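Side-chain contacts in OLD nuclease (Thermus scotoductus, PDB 6P74), which degrades linear and supercoiled double-stranded DNA as a metal-dependent 5'-3' exodeoxyribonuclease, nicks circular DNA, and hydrolyses ATP in a DNA-stimulated manner: residues A[154-157]-A[158-162]; A[183-186]-A[187-191]; A[280-283]-A[284-288]; A[392-396]-A[397-401]; A[510-513]-A[514-518]. All coordinates share one frame; numbering follows the deposited sequence.

Contact 1: residues A[154-157]-A[158-162]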
loop_
_atom_site.group_PDB
_atom_site.type_symbol
_atom_site.label_atom_id
_atom_site.label_comp_id
_atom_site.label_asym_id
_atom_site.label_seq_id
_atom_site.Cartn_x
_atom_site.Cartn_y
_atom_site.Cartn_z
ATOM N N SER A 154 -4.974 -7.624 -16.776
ATOM C CA SER A 154 -4.911 -6.994 -18.088
ATOM C C SER A 154 -3.735 -7.514 -18.910
ATOM O O SER A 154 -3.708 -7.318 -20.132
ATOM C CB SER A 154 -4.831 -5.474 -17.930
ATOM O OG SER A 154 -3.946 -5.117 -16.885
ATOM N N ILE A 155 -2.777 -8.191 -18.266
ATOM C CA ILE A 155 -1.641 -8.769 -18.981
ATOM C C ILE A 155 -2.090 -9.929 -19.869
ATOM O O ILE A 155 -1.777 -9.982 -21.067
ATOM C CB ILE A 155 -0.557 -9.210 -17.983
ATOM C CG1 ILE A 155 0.537 -9.999 -18.701
ATOM C CG2 ILE A 155 -1.173 -10.028 -16.848
ATOM C CD1 ILE A 155 1.189 -9.233 -19.826
ATOM N N LEU A 156 -2.813 -10.889 -19.294
ATOM C CA LEU A 156 -3.356 -11.970 -20.104
ATOM C C LEU A 156 -4.383 -11.436 -21.095
ATOM O O LEU A 156 -4.423 -11.861 -22.257
ATOM C CB LEU A 156 -3.972 -13.030 -19.196
ATOM C CG LEU A 156 -4.392 -14.333 -19.867
ATOM C CD1 LEU A 156 -3.207 -14.996 -20.598
ATOM C CD2 LEU A 156 -4.948 -15.244 -18.798
ATOM N N GLY A 157 -5.206 -10.477 -20.655
ATOM C CA GLY A 157 -6.164 -9.856 -21.558
ATOM C C GLY A 157 -5.519 -9.302 -22.812
ATOM O O GLY A 157 -6.049 -9.459 -23.917
ATOM N N ARG A 158 -4.367 -8.645 -22.668
ATOM C CA ARG A 158 -3.713 -8.131 -23.864
ATOM C C ARG A 158 -3.217 -9.277 -24.740
ATOM O O ARG A 158 -3.226 -9.161 -25.972
ATOM C CB ARG A 158 -2.588 -7.166 -23.474
ATOM C CG ARG A 158 -1.712 -6.678 -24.621
ATOM C CD ARG A 158 -2.523 -5.964 -25.709
ATOM N NE ARG A 158 -1.723 -5.680 -26.909
ATOM C CZ ARG A 158 -1.495 -6.550 -27.901
ATOM N NH1 ARG A 158 -1.995 -7.785 -27.856
ATOM N NH2 ARG A 158 -0.760 -6.187 -28.948
ATOM N N LEU A 159 -2.839 -10.407 -24.133
ATOM C CA LEU A 159 -2.394 -11.550 -24.927
ATOM C C LEU A 159 -3.522 -12.107 -25.793
ATOM O O LEU A 159 -3.305 -12.452 -26.964
ATOM C CB LEU A 159 -1.833 -12.644 -24.015
ATOM C CG LEU A 159 -1.282 -13.903 -24.696
ATOM C CD1 LEU A 159 -0.074 -13.597 -25.571
ATOM C CD2 LEU A 159 -0.922 -14.977 -23.667
ATOM N N LEU A 160 -4.730 -12.203 -25.235
ATOM C CA LEU A 160 -5.872 -12.803 -25.921
ATOM C C LEU A 160 -6.600 -11.855 -26.865
ATOM O O LEU A 160 -7.554 -12.284 -27.514
ATOM C CB LEU A 160 -6.882 -13.338 -24.900
ATOM C CG LEU A 160 -6.382 -14.443 -23.970
ATOM C CD1 LEU A 160 -7.378 -14.672 -22.842
ATOM C CD2 LEU A 160 -6.145 -15.724 -24.755
ATOM N N GLN A 161 -6.195 -10.594 -26.976
ATOM C CA GLN A 161 -7.050 -9.686 -27.728
ATOM C C GLN A 161 -7.063 -10.031 -29.221
ATOM O O GLN A 161 -8.068 -9.764 -29.892
ATOM C CB GLN A 161 -6.649 -8.225 -27.477
ATOM C CG GLN A 161 -5.563 -7.657 -28.372
ATOM C CD GLN A 161 -5.335 -6.160 -28.136
ATOM O OE1 GLN A 161 -5.882 -5.566 -27.187
ATOM N NE2 GLN A 161 -4.527 -5.545 -29.002
ATOM N N PRO A 162 -6.009 -10.639 -29.783
ATOM C CA PRO A 162 -6.153 -11.177 -31.145
ATOM C C PRO A 162 -7.054 -12.399 -31.197
ATOM O O PRO A 162 -7.661 -12.668 -32.242
ATOM C CB PRO A 162 -4.709 -11.513 -31.546
ATOM C CG PRO A 162 -4.021 -11.772 -30.266
ATOM C CD PRO A 162 -4.627 -10.794 -29.291
#
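Leu156 meets Leu159 and Leu160 one turn further along the alpha-helix 154-166, the first helix of the dimerization domain. Three i to i+4 backbone bonds carry the turn. Arg158 N donates to Ser154 O at 2.9 Å, Leu159 N to Ile155 O at 3.3 Å, and Leu160 N to Leu156 O at 3.0 Å. Leu159 N also makes a weak bond to Leu156 O.

The apolar contacts lie on one flank of the helix. Leu156 CD1 touches Leu159 CD2 at 3.8 Å, where the two side chains cross obliquely. Leu156 CG lies 4.2 Å from Leu160 CD1. Phe219 of the second subunit packs on Leu156 and Leu160, and Ile192 of that subunit on Leu159. Ile155 and Leu159 touch helix 246-266 of the same chain.

The polar contacts lie apart from the leucines. Arg158 NH2 forms a salt bridge with Glu268 and a hydrogen bond to Lys269 O. The Arg158 chain bends at chi2 (58°), and Gln161 NE2 lies over one face of its guanidinium, 3.3 Å above the plane and over its centre.

Contact 2: residues A[183-186]-A[187-191]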
loop_
_atom_site.group_PDB
_atom_site.type_symbol
_atom_site.label_atom_id
_atom_site.label_comp_id
_atom_site.label_asym_id
_atom_site.label_seq_id
_atom_site.Cartn_x
_atom_site.Cartn_y
_atom_site.Cartn_z
ATOM N N LEU A 183 -26.621 -26.320 -13.808
ATOM C CA LEU A 183 -26.254 -27.401 -12.895
ATOM C C LEU A 183 -25.905 -26.866 -11.514
ATOM O O LEU A 183 -26.043 -27.585 -10.515
ATOM C CB LEU A 183 -25.076 -28.204 -13.452
ATOM C CG LEU A 183 -25.373 -29.388 -14.361
ATOM C CD1 LEU A 183 -26.341 -29.002 -15.456
ATOM C CD2 LEU A 183 -24.067 -29.872 -14.949
ATOM N N LEU A 184 -25.442 -25.614 -11.443
ATOM C CA LEU A 184 -25.097 -24.998 -10.169
ATOM C C LEU A 184 -26.306 -24.394 -9.472
ATOM O O LEU A 184 -26.352 -24.359 -8.235
ATOM C CB LEU A 184 -24.046 -23.910 -10.379
ATOM C CG LEU A 184 -22.750 -24.391 -11.011
ATOM C CD1 LEU A 184 -21.697 -23.292 -10.921
ATOM C CD2 LEU A 184 -22.287 -25.686 -10.342
ATOM N N ARG A 185 -27.289 -23.921 -10.236
ATOM C CA ARG A 185 -28.351 -23.096 -9.676
ATOM C C ARG A 185 -29.223 -24.202 -9.076
ATOM O O ARG A 185 -30.128 -24.753 -9.702
ATOM C CB ARG A 185 -28.915 -22.179 -10.749
ATOM C CG ARG A 185 -28.003 -20.951 -10.912
ATOM C CD ARG A 185 -28.678 -19.812 -11.639
ATOM N NE ARG A 185 -28.730 -20.110 -13.062
ATOM C CZ ARG A 185 -28.007 -19.481 -13.978
ATOM N NH1 ARG A 185 -27.196 -18.491 -13.611
ATOM N NH2 ARG A 185 -28.111 -19.835 -15.256
ATOM N N THR A 186 -28.926 -24.492 -7.810
ATOM C CA THR A 186 -29.820 -25.175 -6.880
ATOM C C THR A 186 -30.885 -24.189 -6.410
ATOM O O THR A 186 -30.726 -22.973 -6.560
ATOM C CB THR A 186 -28.932 -25.586 -5.697
ATOM O OG1 THR A 186 -28.337 -24.417 -5.125
ATOM C CG2 THR A 186 -27.839 -26.562 -6.114
ATOM N N GLU A 187 -31.971 -24.702 -5.826
ATOM C CA GLU A 187 -32.971 -23.822 -5.230
ATOM C C GLU A 187 -32.358 -22.897 -4.175
ATOM O O GLU A 187 -32.709 -21.714 -4.101
ATOM C CB GLU A 187 -34.098 -24.650 -4.623
ATOM C CG GLU A 187 -35.225 -23.814 -4.040
ATOM C CD GLU A 187 -36.372 -24.663 -3.477
ATOM O OE1 GLU A 187 -36.254 -25.916 -3.515
ATOM O OE2 GLU A 187 -37.385 -24.071 -3.002
ATOM N N GLN A 188 -31.450 -23.415 -3.337
ATOM C CA GLN A 188 -30.837 -22.564 -2.318
ATOM C C GLN A 188 -29.944 -21.506 -2.954
ATOM O O GLN A 188 -29.898 -20.361 -2.487
ATOM C CB GLN A 188 -30.032 -23.394 -1.308
ATOM C CG GLN A 188 -29.656 -22.590 -0.031
ATOM C CD GLN A 188 -28.470 -23.167 0.758
ATOM O OE1 GLN A 188 -27.865 -24.173 0.369
ATOM N NE2 GLN A 188 -28.136 -22.511 1.873
ATOM N N VAL A 189 -29.232 -21.870 -4.024
ATOM C CA VAL A 189 -28.394 -20.904 -4.723
ATOM C C VAL A 189 -29.237 -19.753 -5.258
ATOM O O VAL A 189 -28.864 -18.577 -5.137
ATOM C CB VAL A 189 -27.598 -21.595 -5.844
ATOM C CG1 VAL A 189 -26.962 -20.558 -6.754
ATOM C CG2 VAL A 189 -26.526 -22.506 -5.256
ATOM N N LYS A 190 -30.398 -20.073 -5.841
ATOM C CA LYS A 190 -31.243 -19.041 -6.428
ATOM C C LYS A 190 -31.816 -18.113 -5.360
ATOM O O LYS A 190 -31.937 -16.906 -5.597
ATOM C CB LYS A 190 -32.344 -19.687 -7.266
ATOM C CG LYS A 190 -31.782 -20.446 -8.471
ATOM C CD LYS A 190 -32.785 -21.436 -9.048
ATOM C CE LYS A 190 -33.611 -20.832 -10.171
ATOM N NZ LYS A 190 -34.510 -21.857 -10.783
ATOM N N GLN A 191 -32.157 -18.647 -4.175
ATOM C CA GLN A 191 -32.634 -17.784 -3.094
ATOM C C GLN A 191 -31.513 -16.912 -2.533
ATOM O O GLN A 191 -31.758 -15.758 -2.167
ATOM C CB GLN A 191 -33.286 -18.608 -1.978
ATOM C CG GLN A 191 -34.740 -18.992 -2.258
ATOM C CD GLN A 191 -35.361 -19.833 -1.153
ATOM O OE1 GLN A 191 -35.192 -19.543 0.031
ATOM N NE2 GLN A 191 -36.084 -20.884 -1.537
#
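Val189 lies over the turn before its helix, with CG1 4.1 Å from Arg185 CA and CG2 3.5 Å from Leu184 O. CG1 stands anti to the backbone N (chi1 168°), which sets this methyl against the backbone at Arg185. The position of CG2 is less certain, because it is modelled too close to Thr186 OG1. Lys190 follows on the next position. Its CG is 4.1 Å from Arg185 CB and 3.3 Å from Thr186 O, so the aliphatic part of the lysine runs past the turn.

Thr186 is the N-cap of helix 187-205. Its side chain accepts from Val189 N at 2.9 Å, although the place of OG1 in the model is less sure. The backbone bond from Lys190 N to Thr186 O, 3.0 Å long and 157° at the hydrogen, starts the regular helical pattern. Arg185 and Thr186 join helix 170-184 to helix 187-205 in the dimerization domain.

The polar end of Arg185 is held by the preceding helix, where NH2 forms salt bridges with Glu178 and Asp182. Phe173 of the second subunit packs on Leu184, and Val163 of that subunit packs on Val189.

Contact 3: residues A[280-283]-A[284-288]. With SO4 (sulfate ion), chain J.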
loop_
_atom_site.group_PDB
_atom_site.type_symbol
_atom_site.label_atom_id
_atom_site.label_comp_id
_atom_site.label_asym_id
_atom_site.label_seq_id
_atom_site.Cartn_x
_atom_site.Cartn_y
_atom_site.Cartn_z
ATOM N N MET A 280 11.189 -12.085 -9.021
ATOM C CA MET A 280 10.760 -12.699 -7.775
ATOM C C MET A 280 10.176 -14.081 -8.013
ATOM O O MET A 280 9.377 -14.294 -8.934
ATOM C CB MET A 280 9.790 -11.812 -7.006
ATOM C CG MET A 280 10.196 -11.831 -5.523
ATOM S SD MET A 280 9.540 -10.620 -4.362
ATOM C CE MET A 280 10.786 -10.640 -3.074
ATOM N N TYR A 281 10.634 -15.022 -7.191
ATOM C CA TYR A 281 10.235 -16.422 -7.171
ATOM C C TYR A 281 10.637 -17.165 -8.431
ATOM O O TYR A 281 10.058 -18.201 -8.741
ATOM C CB TYR A 281 8.732 -16.566 -6.913
ATOM C CG TYR A 281 8.284 -15.749 -5.722
ATOM C CD1 TYR A 281 8.909 -15.888 -4.488
ATOM C CD2 TYR A 281 7.266 -14.799 -5.845
ATOM C CE1 TYR A 281 8.518 -15.120 -3.396
ATOM C CE2 TYR A 281 6.871 -14.027 -4.767
ATOM C CZ TYR A 281 7.501 -14.191 -3.547
ATOM O OH TYR A 281 7.111 -13.424 -2.473
ATOM N N LEU A 282 11.633 -16.671 -9.163
ATOM C CA LEU A 282 12.217 -17.407 -10.280
ATOM C C LEU A 282 13.579 -17.948 -9.883
ATOM O O LEU A 282 14.358 -17.254 -9.224
ATOM C CB LEU A 282 12.387 -16.533 -11.525
ATOM C CG LEU A 282 11.083 -16.125 -12.164
ATOM C CD1 LEU A 282 11.345 -15.076 -13.241
ATOM C CD2 LEU A 282 10.361 -17.378 -12.710
ATOM N N HIS A 283 13.862 -19.178 -10.297
ATOM C CA HIS A 283 15.220 -19.675 -10.207
ATOM C C HIS A 283 16.147 -18.717 -10.950
ATOM O O HIS A 283 15.742 -18.108 -11.944
ATOM C CB HIS A 283 15.307 -21.076 -10.814
ATOM C CG HIS A 283 16.607 -21.771 -10.560
ATOM N ND1 HIS A 283 17.753 -21.490 -11.274
ATOM C CD2 HIS A 283 16.945 -22.739 -9.674
ATOM C CE1 HIS A 283 18.746 -22.244 -10.829
ATOM N NE2 HIS A 283 18.281 -23.016 -9.863
ATOM N N PRO A 284 17.396 -18.558 -10.486
ATOM C CA PRO A 284 18.356 -17.728 -11.237
ATOM C C PRO A 284 18.438 -18.055 -12.729
ATOM O O PRO A 284 18.584 -17.142 -13.553
ATOM C CB PRO A 284 19.688 -18.014 -10.522
ATOM C CG PRO A 284 19.290 -18.353 -9.120
ATOM C CD PRO A 284 17.947 -19.040 -9.202
ATOM N N GLN A 285 18.394 -19.340 -13.090
ATOM C CA GLN A 285 18.405 -19.733 -14.497
ATOM C C GLN A 285 17.164 -19.221 -15.216
ATOM O O GLN A 285 17.230 -18.821 -16.382
ATOM C CB GLN A 285 18.490 -21.256 -14.610
ATOM C CG GLN A 285 19.132 -21.757 -15.890
ATOM C CD GLN A 285 20.611 -21.394 -15.988
ATOM O OE1 GLN A 285 21.149 -20.692 -15.132
ATOM N NE2 GLN A 285 21.269 -21.876 -17.038
ATOM N N ALA A 286 16.019 -19.232 -14.533
ATOM C CA ALA A 286 14.804 -18.680 -15.116
ATOM C C ALA A 286 14.867 -17.169 -15.183
ATOM O O ALA A 286 14.278 -16.567 -16.089
ATOM C CB ALA A 286 13.571 -19.116 -14.318
ATOM N N GLN A 287 15.549 -16.543 -14.226
ATOM C CA GLN A 287 15.740 -15.106 -14.289
ATOM C C GLN A 287 16.577 -14.741 -15.493
ATOM O O GLN A 287 16.312 -13.740 -16.169
ATOM C CB GLN A 287 16.396 -14.605 -13.008
ATOM C CG GLN A 287 15.575 -14.825 -11.737
ATOM C CD GLN A 287 16.380 -14.410 -10.514
ATOM O OE1 GLN A 287 17.141 -13.444 -10.565
ATOM N NE2 GLN A 287 16.242 -15.156 -9.427
ATOM N N ARG A 288 17.566 -15.571 -15.801
ATOM C CA ARG A 288 18.365 -15.327 -16.989
ATOM C C ARG A 288 17.526 -15.479 -18.240
ATOM O O ARG A 288 17.634 -14.677 -19.172
ATOM C CB ARG A 288 19.571 -16.265 -17.013
ATOM C CG ARG A 288 20.754 -15.698 -16.258
ATOM C CD ARG A 288 22.010 -16.610 -16.279
ATOM N NE ARG A 288 22.164 -17.341 -15.020
ATOM C CZ ARG A 288 22.814 -16.885 -13.948
ATOM N NH1 ARG A 288 23.420 -15.691 -13.962
ATOM N NH2 ARG A 288 22.867 -17.638 -12.858
HETATM S S SO4 J . 22.799 -21.240 -11.289
HETATM O O1 SO4 J . 22.311 -20.335 -12.326
HETATM O O2 SO4 J . 24.068 -21.832 -11.708
HETATM O O3 SO4 J . 21.825 -22.303 -11.076
HETATM O O4 SO4 J . 22.976 -20.499 -10.044
#
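His283 N-caps helix 284-299 of the ATPase domain, accepting from Gln285 N through ring atom ND1. The bond is 2.9 Å long, and the donor lies near the ring plane. With CG anti to the backbone N (chi1 -170°), the ring is placed so that its ND1 edge meets Gln285 N. Pro284 CD covers one ring face in a CH-pi contact, 3.5 Å from the centroid.

The tight side lies around Leu282 and Gln287. Gln287 NE2 donates to Leu282 O at 2.8 Å and a nearly straight 172°. The acceptor is in the plane of the Gln287 amide, but NE2 stands above the Leu282 carbonyl plane. Leu282 CB also packs on Gln287 CG at 3.6 Å and on Ala286 CB at 4.0 Å. The other end of the amide, Gln287 OE1, is bonded to Ser311 OG, so both ends of the group are fixed. Leu282 further touches Ser253 and Val257 of helix 246-266.

The looser side carries the exposed Pro284, Gln285 and Arg288, with a sulfate probably taken from the crystallisation liquor. Phe206 of the second subunit gives partial cover here, packing on His283 and Gln285. The Arg288 chain bends at chi3, and its NH2 donates to sulfate O1 at 2.8 Å, in the guanidinium plane.

Contact 4: residues A[392-396]-A[397-401]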
loop_
_atom_site.group_PDB
_atom_site.type_symbol
_atom_site.label_atom_id
_atom_site.label_comp_id
_atom_site.label_asym_id
_atom_site.label_seq_id
_atom_site.Cartn_x
_atom_site.Cartn_y
_atom_site.Cartn_z
ATOM N N LEU A 392 42.285 -8.271 7.892
ATOM C CA LEU A 392 42.025 -6.972 8.482
ATOM C C LEU A 392 40.799 -7.007 9.373
ATOM O O LEU A 392 40.458 -5.988 9.979
ATOM C CB LEU A 392 41.872 -5.916 7.374
ATOM C CG LEU A 392 43.182 -5.668 6.612
ATOM C CD1 LEU A 392 42.959 -4.911 5.328
ATOM C CD2 LEU A 392 44.185 -4.924 7.501
ATOM N N GLU A 393 40.149 -8.166 9.467
ATOM C CA GLU A 393 38.981 -8.362 10.318
ATOM C C GLU A 393 37.823 -7.492 9.852
ATOM O O GLU A 393 37.117 -6.881 10.653
ATOM C CB GLU A 393 39.311 -8.113 11.792
ATOM C CG GLU A 393 39.898 -9.333 12.501
ATOM C CD GLU A 393 40.572 -8.989 13.831
ATOM O OE1 GLU A 393 41.053 -7.840 13.970
ATOM O OE2 GLU A 393 40.624 -9.865 14.734
ATOM N N VAL A 394 37.641 -7.441 8.537
ATOM C CA VAL A 394 36.475 -6.843 7.897
ATOM C C VAL A 394 35.744 -7.926 7.111
ATOM O O VAL A 394 36.370 -8.727 6.402
ATOM C CB VAL A 394 36.854 -5.671 6.963
ATOM C CG1 VAL A 394 35.619 -5.142 6.251
ATOM C CG2 VAL A 394 37.576 -4.550 7.739
ATOM N N ASP A 395 34.411 -7.947 7.235
ATOM C CA ASP A 395 33.592 -8.832 6.420
ATOM C C ASP A 395 32.931 -8.027 5.312
ATOM O O ASP A 395 31.988 -7.261 5.587
ATOM C CB ASP A 395 32.539 -9.537 7.270
ATOM C CG ASP A 395 31.608 -10.418 6.440
ATOM O OD1 ASP A 395 31.861 -10.621 5.221
ATOM O OD2 ASP A 395 30.610 -10.902 7.013
ATOM N N PRO A 396 33.365 -8.167 4.060
ATOM C CA PRO A 396 32.837 -7.278 3.012
ATOM C C PRO A 396 31.359 -7.454 2.768
ATOM O O PRO A 396 30.686 -6.484 2.399
ATOM C CB PRO A 396 33.673 -7.639 1.772
ATOM C CG PRO A 396 34.367 -8.932 2.101
ATOM C CD PRO A 396 34.471 -9.015 3.595
ATOM N N ASP A 397 30.820 -8.657 2.967
ATOM C CA ASP A 397 29.379 -8.821 2.797
ATOM C C ASP A 397 28.614 -8.034 3.855
ATOM O O ASP A 397 27.617 -7.372 3.542
ATOM C CB ASP A 397 29.001 -10.303 2.837
ATOM C CG ASP A 397 29.793 -11.139 1.840
ATOM O OD1 ASP A 397 29.857 -10.758 0.648
ATOM O OD2 ASP A 397 30.375 -12.166 2.261
ATOM N N ALA A 398 29.071 -8.073 5.110
ATOM C CA ALA A 398 28.373 -7.322 6.151
ATOM C C ALA A 398 28.488 -5.811 5.939
ATOM O O ALA A 398 27.590 -5.060 6.342
ATOM C CB ALA A 398 28.904 -7.715 7.533
ATOM N N GLU A 399 29.569 -5.347 5.310
ATOM C CA GLU A 399 29.780 -3.922 5.086
ATOM C C GLU A 399 29.218 -3.444 3.757
ATOM O O GLU A 399 29.361 -2.255 3.438
ATOM C CB GLU A 399 31.277 -3.595 5.151
ATOM C CG GLU A 399 31.952 -3.968 6.470
ATOM C CD GLU A 399 31.426 -3.148 7.625
ATOM O OE1 GLU A 399 31.333 -3.680 8.759
ATOM O OE2 GLU A 399 31.090 -1.969 7.381
ATOM N N CYS A 400 28.590 -4.344 2.987
ATOM C CA CYS A 400 28.110 -4.081 1.619
ATOM C C CYS A 400 29.211 -3.501 0.732
ATOM O O CYS A 400 28.990 -2.561 -0.036
ATOM C CB CYS A 400 26.880 -3.176 1.610
ATOM S SG CYS A 400 25.509 -3.800 2.613
ATOM N N ILE A 401 30.407 -4.087 0.818
ATOM C CA ILE A 401 31.493 -3.769 -0.097
ATOM C C ILE A 401 31.559 -4.871 -1.138
ATOM O O ILE A 401 31.742 -6.042 -0.793
ATOM C CB ILE A 401 32.837 -3.628 0.634
ATOM C CG1 ILE A 401 32.762 -2.502 1.669
ATOM C CG2 ILE A 401 33.967 -3.387 -0.396
ATOM C CD1 ILE A 401 33.940 -2.468 2.613
#
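Asp395 OD1 accepts from Asp397 N at 3.2 Å, met from above the carboxylate plane rather than within it. CG of Asp395 lies anti to the backbone N (chi1 177°), which brings OD1 to Asp397 N and OD2 beside Ala398. The Asp397 carboxylate is close by, with OD2 3.7 Å from Asp395 OD1 and the two planes nearly perpendicular. These like charges probably disfavour each other at this exposed corner. Asp395 OD2 also touches Ala398 CB at 3.7 Å.

Val394, which precedes the turn, meets Glu399 through CG1, 3.9 Å from Glu399 CG, the two side chains crossing at about a right angle.

Backbone bonds hold these groups in place. Glu399 N donates to Asp395 O at 3.1 Å. Ile401 N donates to Pro396 O at 2.9 Å, and Cys400 N bonds Asp397 O to close a type I beta turn from Asp397 to Cys400.

The loop links helix 379-391 to strand 401-405, an outermost strand of the parallel Toprim sheet. A Schellman motif at Glu393 ends the helix. Pro396 CB lies 4.3 Å from Ile401 CB, and both residues pack on Phe389 of that helix, while Val394 and Ile401 touch Thr523 of helix 513-523.

Contact 5: residues A[510-513]-A[514-518]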
loop_
_atom_site.group_PDB
_atom_site.type_symbol
_atom_site.label_atom_id
_atom_site.label_comp_id
_atom_site.label_asym_id
_atom_site.label_seq_id
_atom_site.Cartn_x
_atom_site.Cartn_y
_atom_site.Cartn_z
ATOM N N ASP A 510 56.527 -3.177 1.223
ATOM C CA ASP A 510 56.431 -1.980 0.343
ATOM C C ASP A 510 55.770 -2.380 -0.981
ATOM O O ASP A 510 54.939 -1.598 -1.486
ATOM C CB ASP A 510 57.805 -1.340 0.122
ATOM C CG ASP A 510 57.735 0.148 -0.178
ATOM O OD1 ASP A 510 56.829 0.812 0.365
ATOM O OD2 ASP A 510 58.586 0.630 -0.950
ATOM N N ALA A 511 56.132 -3.552 -1.513
ATOM C CA ALA A 511 55.562 -4.046 -2.789
ATOM C C ALA A 511 54.069 -4.340 -2.607
ATOM O O ALA A 511 53.288 -4.030 -3.527
ATOM C CB ALA A 511 56.316 -5.271 -3.248
ATOM N N LEU A 512 53.699 -4.918 -1.460
ATOM C CA LEU A 512 52.307 -5.247 -1.171
ATOM C C LEU A 512 51.502 -4.067 -0.626
ATOM O O LEU A 512 50.261 -4.107 -0.651
ATOM C CB LEU A 512 52.278 -6.392 -0.163
ATOM C CG LEU A 512 51.113 -7.360 -0.108
ATOM C CD1 LEU A 512 50.633 -7.751 -1.483
ATOM C CD2 LEU A 512 51.637 -8.581 0.609
ATOM N N ARG A 513 52.181 -3.029 -0.145
ATOM C CA ARG A 513 51.511 -1.923 0.532
ATOM C C ARG A 513 50.371 -1.299 -0.260
ATOM O O ARG A 513 49.314 -1.050 0.338
ATOM C CB ARG A 513 52.558 -0.859 0.888
ATOM C CG ARG A 513 51.973 0.449 1.406
ATOM C CD ARG A 513 53.061 1.508 1.591
ATOM N NE ARG A 513 53.965 1.158 2.680
ATOM C CZ ARG A 513 55.200 1.633 2.776
ATOM N NH1 ARG A 513 55.657 2.443 1.825
ATOM N NH2 ARG A 513 55.976 1.292 3.794
ATOM N N PRO A 514 50.491 -1.024 -1.565
ATOM C CA PRO A 514 49.357 -0.399 -2.263
ATOM C C PRO A 514 48.132 -1.293 -2.283
ATOM O O PRO A 514 47.006 -0.779 -2.300
ATOM C CB PRO A 514 49.918 -0.120 -3.673
ATOM C CG PRO A 514 51.469 -0.109 -3.446
ATOM C CD PRO A 514 51.614 -1.255 -2.488
ATOM N N PHE A 515 48.320 -2.619 -2.210
ATOM C CA PHE A 515 47.182 -3.527 -2.195
ATOM C C PHE A 515 46.451 -3.451 -0.869
ATOM O O PHE A 515 45.225 -3.335 -0.841
ATOM C CB PHE A 515 47.627 -4.964 -2.478
ATOM C CG PHE A 515 46.515 -5.855 -2.954
ATOM C CD1 PHE A 515 45.991 -5.712 -4.226
ATOM C CD2 PHE A 515 46.002 -6.831 -2.147
ATOM C CE1 PHE A 515 44.954 -6.525 -4.674
ATOM C CE2 PHE A 515 44.971 -7.649 -2.594
ATOM C CZ PHE A 515 44.435 -7.482 -3.858
ATOM N N VAL A 516 47.177 -3.512 0.253
ATOM C CA VAL A 516 46.433 -3.483 1.505
ATOM C C VAL A 516 45.932 -2.059 1.789
ATOM O O VAL A 516 44.839 -1.886 2.340
ATOM C CB VAL A 516 47.241 -4.121 2.678
ATOM C CG1 VAL A 516 48.503 -4.795 2.212
ATOM C CG2 VAL A 516 47.483 -3.184 3.833
ATOM N N GLU A 517 46.660 -1.022 1.361
ATOM C CA GLU A 517 46.128 0.319 1.543
ATOM C C GLU A 517 44.867 0.541 0.708
ATOM O O GLU A 517 43.931 1.207 1.176
ATOM C CB GLU A 517 47.202 1.366 1.243
ATOM C CG GLU A 517 47.645 2.086 2.512
ATOM C CD GLU A 517 46.452 2.506 3.375
ATOM O OE1 GLU A 517 46.448 2.151 4.583
ATOM O OE2 GLU A 517 45.535 3.207 2.858
ATOM N N ALA A 518 44.797 -0.023 -0.502
ATOM C CA ALA A 518 43.544 0.034 -1.254
ATOM C C ALA A 518 42.386 -0.523 -0.433
ATOM O O ALA A 518 41.293 0.071 -0.385
ATOM C CB ALA A 518 43.672 -0.731 -2.569
#
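Leu512 starts out away from helix 513-523, but its CG and CD1 reach back to Val516 and Phe515. Its CD1 lies 4.2 Å from Phe515 CB, and its CG is 4.3 Å from Val516 CG1. The phenylalanine thus meets the leucine through its CB, while its ring leads away from the segment 510-513. CG of Phe515 is anti to the backbone N (chi1 -160°), which sends the ring into the domain interior. A nearly eclipsed torsion (chi1 -8°) puts Val516 CG1 3.4 Å from Leu512 O and makes its placement less sure.

That carbonyl oxygen has two donors in the first turn. Phe515 N reaches it at 2.9 Å from above the carbonyl plane. Val516 N reaches it at 3.3 Å within the plane and with a straighter N-H. Glu517 N then bonds Arg513 O at 2.8 Å, nearly along the C=O axis.

Pro514 has no N-H to give, and its ring lies against the turn before it. Pro514 CD is 3.5 Å from Asp510 O. On the exposed side Arg513 bends at chi3 and brings NH1 back to Asp510 OD1 in a salt bridge. Its modelled distance is very short, so the exact geometry is doubtful.

Within the Toprim domain, the helix start packs on its neighbours. Leu512 touches Leu479, Ala482 and Leu483 of helix 479-483. The Phe515 side chain touches Ala384, Ala385 and Leu388 of helix 379-391 and Val429 and Val475 of the parallel sheet. It is about 5 Å from that of Asp381, inferred to bind a divalent metal cation. Ala518 adds contacts to strands 426-431 and 472-475.

How the contacts relate
Contacts 1, 2 and 3 belong to the ATPase and dimerization part of the chain, and each touches the second subunit. Contacts 1 and 2 lie in the dimerization domain, with centres about 33 Å apart. Contact 3 is about 24 Å from contact 1, centre to centre. Contacts 4 and 5 sit in the Toprim domain, where the other subunit touches neither. Their centres are about 18 Å apart and their nearest atoms about 5 Å; helix 513-523, which begins in contact 5, packs on contact 4. Contact 5 lies nearest the nuclease site: the Phe515 side chain is about 9 Å from the bound samarium ion. Contact 2 is about 82 Å from contact 5 between centres.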